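Local coordinates for putative Ribokinase II (Escherichia coli O6, PDB 3IQ0), which probably transfers a phosphate from magnesium-bound ATP to a ribose-like sugar, as a member of the pfkB family of carbohydrate kinases, at residues E125-S139 with I156-I170. Sequence-based numbering, arbitrary orientation.
Sequences ENILKDCTHFHIMGS and IVKANGGVISFDPNI
His135 ND1 and Ser165 OG share a short hydrogen bond of 2.6 Å, the hydroxyl lying at the imidazole edge. The histidine CG is anti to its own backbone N (chi1 -179°), which brings ND1 alongside the serine; Phe43 stacks on the ring. A water also binds Ser165 OG and, weakly, Phe134 O. Further along, Asn169 OD1 accepts a hydrogen bond from Ser139 N at 3.0 Å, the donor sitting above the plane of the Asn169 side-chain amide, while Ser139 OG is bonded to Glu11. Asn169 belongs to the ATP pocket, so this bond ties a nucleotide-contacting loop to the 3-10 turn that follows strand 131-137. Asp167 OD2 pairs with Lys228 in a salt bridge, and Asp167 CB lies 3.8 Å from SE of Met137, a selenomethionine. Six backbone hydrogen bonds run along the two strands, from Val163 N to Thr132 O at 2.7 Å through to Gly138 N to Asp167 O. Strands 131-137 and 163-167 are thus parallel neighbours, their axes 19° apart, joined through helix 144-159 as a beta-alpha-beta crossover in the central sheet of the ribokinase fold. A Schellman motif with Gly161 at positive phi ends the helix and leads into the second strand. On the sheet face of His135, Val163 CB sits over the His133 ring, 4.1 Å from its centroid. The other face meets the helix: Val157 CG2 packs 3.8 Å from Phe134 CB, which Ile164 CD1 also touches, and reaches Cys131 SG. Phe166 turns its ring edge to Ile136 O, with CD1 3.5 Å away, and Ile156 CG2 rests against Leu128 CB.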
ATOM      1  N   GLU B 125      17.924  14.551  18.629  1.00 59.68           N
ATOM      2  CA  GLU B 125      18.423  15.904  18.849  1.00 58.43           C
ATOM      3  C   GLU B 125      19.931  15.849  18.636  1.00 56.45           C
ATOM      4  O   GLU B 125      20.581  16.868  18.423  1.00 57.05           O
ATOM      5  CB  GLU B 125      18.093  16.410  20.258  1.00 61.25           C
ATOM      6  CG  GLU B 125      18.881  15.788  21.393  1.00 64.69           C
ATOM      7  CD  GLU B 125      18.741  14.281  21.460  1.00 67.62           C
ATOM      8  OE1 GLU B 125      17.593  13.784  21.401  1.00 68.89           O
ATOM      9  OE2 GLU B 125      19.780  13.594  21.583  1.00 68.51           O
ATOM     10  N   ASN B 126      20.471  14.635  18.702  1.00 53.50           N
ATOM     11  CA  ASN B 126      21.883  14.397  18.464  1.00 50.99           C
ATOM     12  C   ASN B 126      22.016  14.519  16.949  1.00 48.85           C
ATOM     13  O   ASN B 126      23.098  14.752  16.412  1.00 48.54           O
ATOM     14  CB  ASN B 126      22.265  12.982  18.908  1.00 52.75           C
ATOM     15  CG  ASN B 126      23.604  12.529  18.340  1.00 55.20           C
ATOM     16  OD1 ASN B 126      24.663  13.041  18.716  1.00 56.16           O
ATOM     17  ND2 ASN B 126      23.561  11.560  17.428  1.00 54.64           N
ATOM     18  N   ILE B 127      20.882  14.353  16.275  1.00 45.47           N
ATOM     19  CA  ILE B 127      20.800  14.434  14.825  1.00 43.54           C
ATOM     20  C   ILE B 127      20.559  15.873  14.367  1.00 40.85           C
ATOM     21  O   ILE B 127      20.964  16.259  13.273  1.00 39.81           O
ATOM     22  CB  ILE B 127      19.644  13.538  14.288  1.00 43.86           C
ATOM     23  CG1 ILE B 127      19.987  12.065  14.493  1.00 44.97           C
ATOM     24  CG2 ILE B 127      19.382  13.831  12.818  1.00 42.53           C
ATOM     25  CD1 ILE B 127      18.905  11.111  14.039  1.00 46.38           C
ATOM     26  N   LEU B 128      19.905  16.661  15.213  1.00 37.67           N
ATOM     27  CA  LEU B 128      19.600  18.048  14.877  1.00 36.86           C
ATOM     28  C   LEU B 128      20.503  19.072  15.553  1.00 37.05           C
ATOM     29  O   LEU B 128      20.197  20.263  15.550  1.00 36.65           O
ATOM     30  CB  LEU B 128      18.144  18.356  15.231  1.00 34.37           C
ATOM     31  CG  LEU B 128      17.064  17.663  14.396  1.00 34.49           C
ATOM     32  CD1 LEU B 128      15.710  17.798  15.086  1.00 32.81           C
ATOM     33  CD2 LEU B 128      17.026  18.282  13.000  1.00 32.00           C
ATOM     34  N   LYS B 129      21.613  18.614  16.123  1.00 37.10           N
ATOM     35  CA  LYS B 129      22.535  19.513  16.811  1.00 38.70           C
ATOM     36  C   LYS B 129      23.038  20.678  15.964  1.00 37.83           C
ATOM     37  O   LYS B 129      23.094  21.811  16.436  1.00 36.99           O
ATOM     38  CB  LYS B 129      23.732  18.732  17.362  1.00 41.43           C
ATOM     39  CG  LYS B 129      23.355  17.768  18.474  1.00 46.17           C
ATOM     40  CD  LYS B 129      24.563  17.317  19.275  1.00 49.04           C
ATOM     41  CE  LYS B 129      24.132  16.461  20.462  1.00 50.45           C
ATOM     42  NZ  LYS B 129      25.276  16.128  21.355  1.00 52.90           N
ATOM     43  N   ASP B 130      23.400  20.409  14.715  1.00 36.48           N
ATOM     44  CA  ASP B 130      23.900  21.471  13.852  1.00 34.90           C
ATOM     45  C   ASP B 130      22.848  21.967  12.870  1.00 32.67           C
ATOM     46  O   ASP B 130      23.177  22.564  11.847  1.00 32.37           O
ATOM     47  CB  ASP B 130      25.142  20.998  13.091  1.00 36.30           C
ATOM     48  CG  ASP B 130      26.264  20.550  14.021  1.00 38.72           C
ATOM     49  OD1 ASP B 130      26.581  21.288  14.978  1.00 39.09           O
ATOM     50  OD2 ASP B 130      26.836  19.465  13.788  1.00 39.62           O
ATOM     51  N   CYS B 131      21.578  21.725  13.178  1.00 29.65           N
ATOM     52  CA  CYS B 131      20.517  22.187  12.296  1.00 27.15           C
ATOM     53  C   CYS B 131      20.168  23.630  12.620  1.00 27.03           C
ATOM     54  O   CYS B 131      19.698  23.937  13.718  1.00 26.19           O
ATOM     55  CB  CYS B 131      19.268  21.324  12.431  1.00 26.36           C
ATOM     56  SG  CYS B 131      17.913  21.934  11.411  1.00 26.13           S
ATOM     57  N   THR B 132      20.400  24.510  11.652  1.00 26.18           N
ATOM     58  CA  THR B 132      20.125  25.935  11.800  1.00 27.17           C
ATOM     59  C   THR B 132      18.845  26.321  11.057  1.00 26.03           C
ATOM     60  O   THR B 132      18.317  27.420  11.233  1.00 26.38           O
ATOM     61  CB  THR B 132      21.283  26.772  11.224  1.00 28.85           C
ATOM     62  OG1 THR B 132      21.455  26.441   9.840  1.00 30.80           O
ATOM     63  CG2 THR B 132      22.584  26.488  11.971  1.00 27.94           C
ATOM     64  N   HIS B 133      18.377  25.423  10.196  1.00 24.80           N
ATOM     65  CA  HIS B 133      17.168  25.655   9.425  1.00 25.28           C
ATOM     66  C   HIS B 133      16.362  24.372   9.353  1.00 24.33           C
ATOM     67  O   HIS B 133      16.854  23.342   8.900  1.00 23.88           O
ATOM     68  CB  HIS B 133      17.506  26.130   8.010  1.00 28.06           C
ATOM     69  CG  HIS B 133      17.985  27.549   7.945  1.00 30.43           C
ATOM     70  ND1 HIS B 133      19.142  27.974   8.560  1.00 31.13           N
ATOM     71  CD2 HIS B 133      17.461  28.637   7.333  1.00 31.34           C
ATOM     72  CE1 HIS B 133      19.314  29.265   8.326  1.00 31.13           C
ATOM     73  NE2 HIS B 133      18.307  29.690   7.585  1.00 31.40           N
ATOM     74  N   PHE B 134      15.121  24.440   9.817  1.00 21.53           N
ATOM     75  CA  PHE B 134      14.245  23.283   9.810  1.00 20.02           C
ATOM     76  C   PHE B 134      13.020  23.629   8.987  1.00 21.15           C
ATOM     77  O   PHE B 134      12.363  24.649   9.226  1.00 21.13           O
ATOM     78  CB  PHE B 134      13.825  22.923  11.237  1.00 18.95           C
ATOM     79  CG  PHE B 134      13.170  21.582  11.353  1.00 19.78           C
ATOM     80  CD1 PHE B 134      13.918  20.418  11.237  1.00 19.64           C
ATOM     81  CD2 PHE B 134      11.803  21.479  11.589  1.00 20.89           C
ATOM     82  CE1 PHE B 134      13.318  19.170  11.354  1.00 18.83           C
ATOM     83  CE2 PHE B 134      11.190  20.232  11.708  1.00 20.90           C
ATOM     84  CZ  PHE B 134      11.948  19.077  11.591  1.00 20.61           C
ATOM     85  N   HIS B 135      12.718  22.775   8.016  1.00 19.52           N
ATOM     86  CA  HIS B 135      11.582  23.004   7.139  1.00 20.31           C
ATOM     87  C   HIS B 135      10.449  22.017   7.384  1.00 19.72           C
ATOM     88  O   HIS B 135      10.662  20.809   7.477  1.00 19.16           O
ATOM     89  CB  HIS B 135      12.020  22.915   5.685  1.00 20.10           C
ATOM     90  CG  HIS B 135      10.909  23.155   4.718  1.00 21.68           C
ATOM     91  ND1 HIS B 135      10.429  24.414   4.438  1.00 22.92           N
ATOM     92  CD2 HIS B 135      10.139  22.291   4.018  1.00 23.42           C
ATOM     93  CE1 HIS B 135       9.408  24.314   3.605  1.00 25.24           C
ATOM     94  NE2 HIS B 135       9.211  23.038   3.334  1.00 24.97           N
ATOM     95  N   ILE B 136       9.237  22.549   7.478  1.00 19.03           N
ATOM     96  CA  ILE B 136       8.060  21.731   7.726  1.00 20.66           C
ATOM     97  C   ILE B 136       7.072  21.758   6.564  1.00 19.68           C
ATOM     98  O   ILE B 136       6.760  22.819   6.031  1.00 20.61           O
ATOM     99  CB  ILE B 136       7.327  22.203   9.005  1.00 19.48           C
ATOM    100  CG1 ILE B 136       8.215  21.956  10.224  1.00 21.72           C
ATOM    101  CG2 ILE B 136       6.019  21.450   9.171  1.00 18.17           C
ATOM    102  CD1 ILE B 136       7.719  22.655  11.476  1.00 25.47           C
HETATM  103  N   MSE B 137       6.603  20.575   6.174  1.00 21.63           N
HETATM  104  CA  MSE B 137       5.616  20.421   5.108  1.00 22.92           C
HETATM  105  C   MSE B 137       4.277  20.162   5.806  1.00 23.97           C
HETATM  106  O   MSE B 137       4.150  19.205   6.568  1.00 22.28           O
HETATM  107  CB  MSE B 137       5.950  19.214   4.223  1.00 26.28           C
HETATM  108  CG  MSE B 137       7.119  19.410   3.287  1.00 30.82           C
HETATM  109 SE   MSE B 137       6.684  20.737   1.963  1.00 42.78          SE
HETATM  110  CE  MSE B 137       8.347  20.708   0.970  1.00 35.92           C
ATOM    111  N   GLY B 138       3.290  21.015   5.553  1.00 23.95           N
ATOM    112  CA  GLY B 138       1.993  20.823   6.177  1.00 25.64           C
ATOM    113  C   GLY B 138       1.371  19.480   5.829  1.00 25.99           C
ATOM    114  O   GLY B 138       0.562  18.942   6.589  1.00 26.70           O
ATOM    115  N   SER B 139       1.762  18.930   4.684  1.00 25.20           N
ATOM    116  CA  SER B 139       1.238  17.647   4.230  1.00 26.02           C
ATOM    117  C   SER B 139       1.608  16.491   5.150  1.00 26.67           C
ATOM    118  O   SER B 139       1.076  15.392   5.015  1.00 27.61           O
ATOM    119  CB  SER B 139       1.749  17.345   2.825  1.00 27.62           C
ATOM    120  OG  SER B 139       3.161  17.219   2.838  1.00 27.74           O
ATOM    121  N   ILE B 156      13.599  21.759  19.572  1.00 33.42           N
ATOM    122  CA  ILE B 156      15.032  21.503  19.568  1.00 32.46           C
ATOM    123  C   ILE B 156      15.780  22.514  18.710  1.00 32.69           C
ATOM    124  O   ILE B 156      16.773  23.089  19.146  1.00 32.04           O
ATOM    125  CB  ILE B 156      15.334  20.090  19.033  1.00 32.76           C
ATOM    126  CG1 ILE B 156      14.805  19.045  20.017  1.00 33.23           C
ATOM    127  CG2 ILE B 156      16.829  19.925  18.798  1.00 31.62           C
ATOM    128  CD1 ILE B 156      15.116  17.624  19.627  1.00 32.07           C
ATOM    129  N   VAL B 157      15.295  22.731  17.492  1.00 32.76           N
ATOM    130  CA  VAL B 157      15.934  23.663  16.569  1.00 31.18           C
ATOM    131  C   VAL B 157      15.879  25.112  17.040  1.00 33.12           C
ATOM    132  O   VAL B 157      16.862  25.840  16.921  1.00 32.91           O
ATOM    133  CB  VAL B 157      15.308  23.564  15.159  1.00 30.17           C
ATOM    134  CG1 VAL B 157      15.946  24.585  14.226  1.00 28.36           C
ATOM    135  CG2 VAL B 157      15.493  22.160  14.612  1.00 27.97           C
ATOM    136  N   LYS B 158      14.736  25.538  17.565  1.00 34.13           N
ATOM    137  CA  LYS B 158      14.628  26.911  18.039  1.00 36.46           C
ATOM    138  C   LYS B 158      15.490  27.113  19.283  1.00 36.99           C
ATOM    139  O   LYS B 158      15.940  28.223  19.557  1.00 38.01           O
ATOM    140  CB  LYS B 158      13.166  27.275  18.322  1.00 36.47           C
ATOM    141  CG  LYS B 158      12.325  27.439  17.064  1.00 36.25           C
ATOM    142  CD  LYS B 158      10.917  27.912  17.383  1.00 38.32           C
ATOM    143  CE  LYS B 158      10.857  29.415  17.624  1.00 37.84           C
ATOM    144  NZ  LYS B 158      10.907  30.200  16.353  1.00 38.40           N
ATOM    145  N   ALA B 159      15.733  26.035  20.020  1.00 37.14           N
ATOM    146  CA  ALA B 159      16.559  26.108  21.220  1.00 37.40           C
ATOM    147  C   ALA B 159      18.003  26.454  20.855  1.00 37.94           C
ATOM    148  O   ALA B 159      18.698  27.117  21.625  1.00 37.97           O
ATOM    149  CB  ALA B 159      16.513  24.782  21.975  1.00 38.43           C
ATOM    150  N   ASN B 160      18.461  26.003  19.689  1.00 37.73           N
ATOM    151  CA  ASN B 160      19.825  26.313  19.266  1.00 37.36           C
ATOM    152  C   ASN B 160      19.842  27.559  18.388  1.00 35.23           C
ATOM    153  O   ASN B 160      20.822  27.827  17.695  1.00 35.30           O
ATOM    154  CB  ASN B 160      20.460  25.146  18.502  1.00 40.30           C
ATOM    155  CG  ASN B 160      19.578  23.922  18.459  1.00 43.91           C
ATOM    156  OD1 ASN B 160      18.490  23.953  17.892  1.00 48.15           O
ATOM    157  ND2 ASN B 160      20.048  22.829  19.051  1.00 43.46           N
ATOM    158  N   GLY B 161      18.748  28.312  18.421  1.00 33.53           N
ATOM    159  CA  GLY B 161      18.656  29.532  17.639  1.00 31.63           C
ATOM    160  C   GLY B 161      18.473  29.327  16.147  1.00 30.04           C
ATOM    161  O   GLY B 161      18.948  30.133  15.355  1.00 29.60           O
ATOM    162  N   GLY B 162      17.778  28.258  15.764  1.00 28.73           N
ATOM    163  CA  GLY B 162      17.550  27.981  14.355  1.00 28.39           C
ATOM    164  C   GLY B 162      16.335  28.673  13.762  1.00 27.81           C
ATOM    165  O   GLY B 162      15.540  29.272  14.482  1.00 27.31           O
ATOM    166  N   VAL B 163      16.195  28.579  12.441  1.00 27.36           N
ATOM    167  CA  VAL B 163      15.085  29.193  11.716  1.00 27.40           C
ATOM    168  C   VAL B 163      14.104  28.139  11.214  1.00 27.12           C
ATOM    169  O   VAL B 163      14.502  27.071  10.745  1.00 29.34           O
ATOM    170  CB  VAL B 163      15.599  30.009  10.503  1.00 29.40           C
ATOM    171  CG1 VAL B 163      14.426  30.569   9.708  1.00 29.59           C
ATOM    172  CG2 VAL B 163      16.503  31.141  10.985  1.00 29.93           C
ATOM    173  N   ILE B 164      12.816  28.446  11.313  1.00 23.92           N
ATOM    174  CA  ILE B 164      11.764  27.531  10.888  1.00 22.43           C
ATOM    175  C   ILE B 164      11.078  28.034   9.606  1.00 21.89           C
ATOM    176  O   ILE B 164      10.687  29.198   9.515  1.00 20.03           O
ATOM    177  CB  ILE B 164      10.687  27.384  12.009  1.00 25.68           C
ATOM    178  CG1 ILE B 164      11.344  26.931  13.321  1.00 25.98           C
ATOM    179  CG2 ILE B 164       9.600  26.394  11.581  1.00 24.39           C
ATOM    180  CD1 ILE B 164      11.950  25.537  13.287  1.00 25.62           C
ATOM    181  N   SER B 165      10.963  27.164   8.605  1.00 20.53           N
ATOM    182  CA  SER B 165      10.283  27.512   7.360  1.00 19.41           C
ATOM    183  C   SER B 165       9.081  26.585   7.317  1.00 20.62           C
ATOM    184  O   SER B 165       9.149  25.444   7.781  1.00 18.01           O
ATOM    185  CB  SER B 165      11.190  27.293   6.136  1.00 22.26           C
ATOM    186  OG  SER B 165      11.722  25.982   6.113  1.00 19.74           O
ATOM    187  N   PHE B 166       7.980  27.062   6.757  1.00 20.57           N
ATOM    188  CA  PHE B 166       6.759  26.266   6.735  1.00 22.18           C
ATOM    189  C   PHE B 166       6.003  26.398   5.424  1.00 22.35           C
ATOM    190  O   PHE B 166       5.720  27.511   4.967  1.00 22.88           O
ATOM    191  CB  PHE B 166       5.885  26.707   7.920  1.00 23.10           C
ATOM    192  CG  PHE B 166       4.520  26.064   7.972  1.00 25.63           C
ATOM    193  CD1 PHE B 166       4.345  24.718   7.666  1.00 24.80           C
ATOM    194  CD2 PHE B 166       3.419  26.793   8.411  1.00 25.73           C
ATOM    195  CE1 PHE B 166       3.094  24.102   7.803  1.00 25.58           C
ATOM    196  CE2 PHE B 166       2.161  26.187   8.553  1.00 25.97           C
ATOM    197  CZ  PHE B 166       2.003  24.836   8.248  1.00 26.42           C
ATOM    198  N   ASP B 167       5.691  25.252   4.821  1.00 23.46           N
ATOM    199  CA  ASP B 167       4.958  25.191   3.565  1.00 22.81           C
ATOM    200  C   ASP B 167       3.627  24.481   3.828  1.00 23.41           C
ATOM    201  O   ASP B 167       3.583  23.265   4.004  1.00 22.01           O
ATOM    202  CB  ASP B 167       5.757  24.411   2.521  1.00 25.69           C
ATOM    203  CG  ASP B 167       5.000  24.240   1.223  1.00 28.34           C
ATOM    204  OD1 ASP B 167       3.760  24.352   1.229  1.00 28.94           O
ATOM    205  OD2 ASP B 167       5.649  23.973   0.194  1.00 32.83           O
ATOM    206  N   PRO B 168       2.522  25.238   3.831  1.00 22.87           N
ATOM    207  CA  PRO B 168       1.174  24.726   4.077  1.00 24.67           C
ATOM    208  C   PRO B 168       0.527  23.948   2.934  1.00 25.25           C
ATOM    209  O   PRO B 168      -0.590  24.270   2.533  1.00 26.42           O
ATOM    210  CB  PRO B 168       0.396  25.995   4.402  1.00 24.97           C
ATOM    211  CG  PRO B 168       0.974  26.951   3.408  1.00 25.31           C
ATOM    212  CD  PRO B 168       2.473  26.681   3.527  1.00 23.98           C
ATOM    213  N   ASN B 169       1.210  22.927   2.424  1.00 25.49           N
ATOM    214  CA  ASN B 169       0.660  22.134   1.328  1.00 26.59           C
ATOM    215  C   ASN B 169      -0.267  21.071   1.904  1.00 28.04           C
ATOM    216  O   ASN B 169      -0.096  19.879   1.658  1.00 27.47           O
ATOM    217  CB  ASN B 169       1.789  21.476   0.521  1.00 23.53           C
ATOM    218  CG  ASN B 169       2.555  20.437   1.319  1.00 22.53           C
ATOM    219  OD1 ASN B 169       2.822  20.624   2.499  1.00 20.23           O
ATOM    220  ND2 ASN B 169       2.927  19.337   0.665  1.00 23.19           N
ATOM    221  N   ILE B 170      -1.255  21.524   2.671  1.00 29.65           N
ATOM    222  CA  ILE B 170      -2.214  20.636   3.328  1.00 32.86           C
ATOM    223  C   ILE B 170      -3.422  20.272   2.478  1.00 33.09           C
ATOM    224  O   ILE B 170      -3.704  20.904   1.462  1.00 34.42           O
ATOM    225  CB  ILE B 170      -2.768  21.281   4.629  1.00 33.94           C
ATOM    226  CG1 ILE B 170      -1.622  21.717   5.538  1.00 34.19           C
ATOM    227  CG2 ILE B 170      -3.649  20.298   5.374  1.00 36.24           C
ATOM    228  CD1 ILE B 170      -1.287  23.162   5.394  1.00 37.08           C
TER
HETATM  229  O   HOH W   1      13.936  26.698   7.338  1.00 31.93           O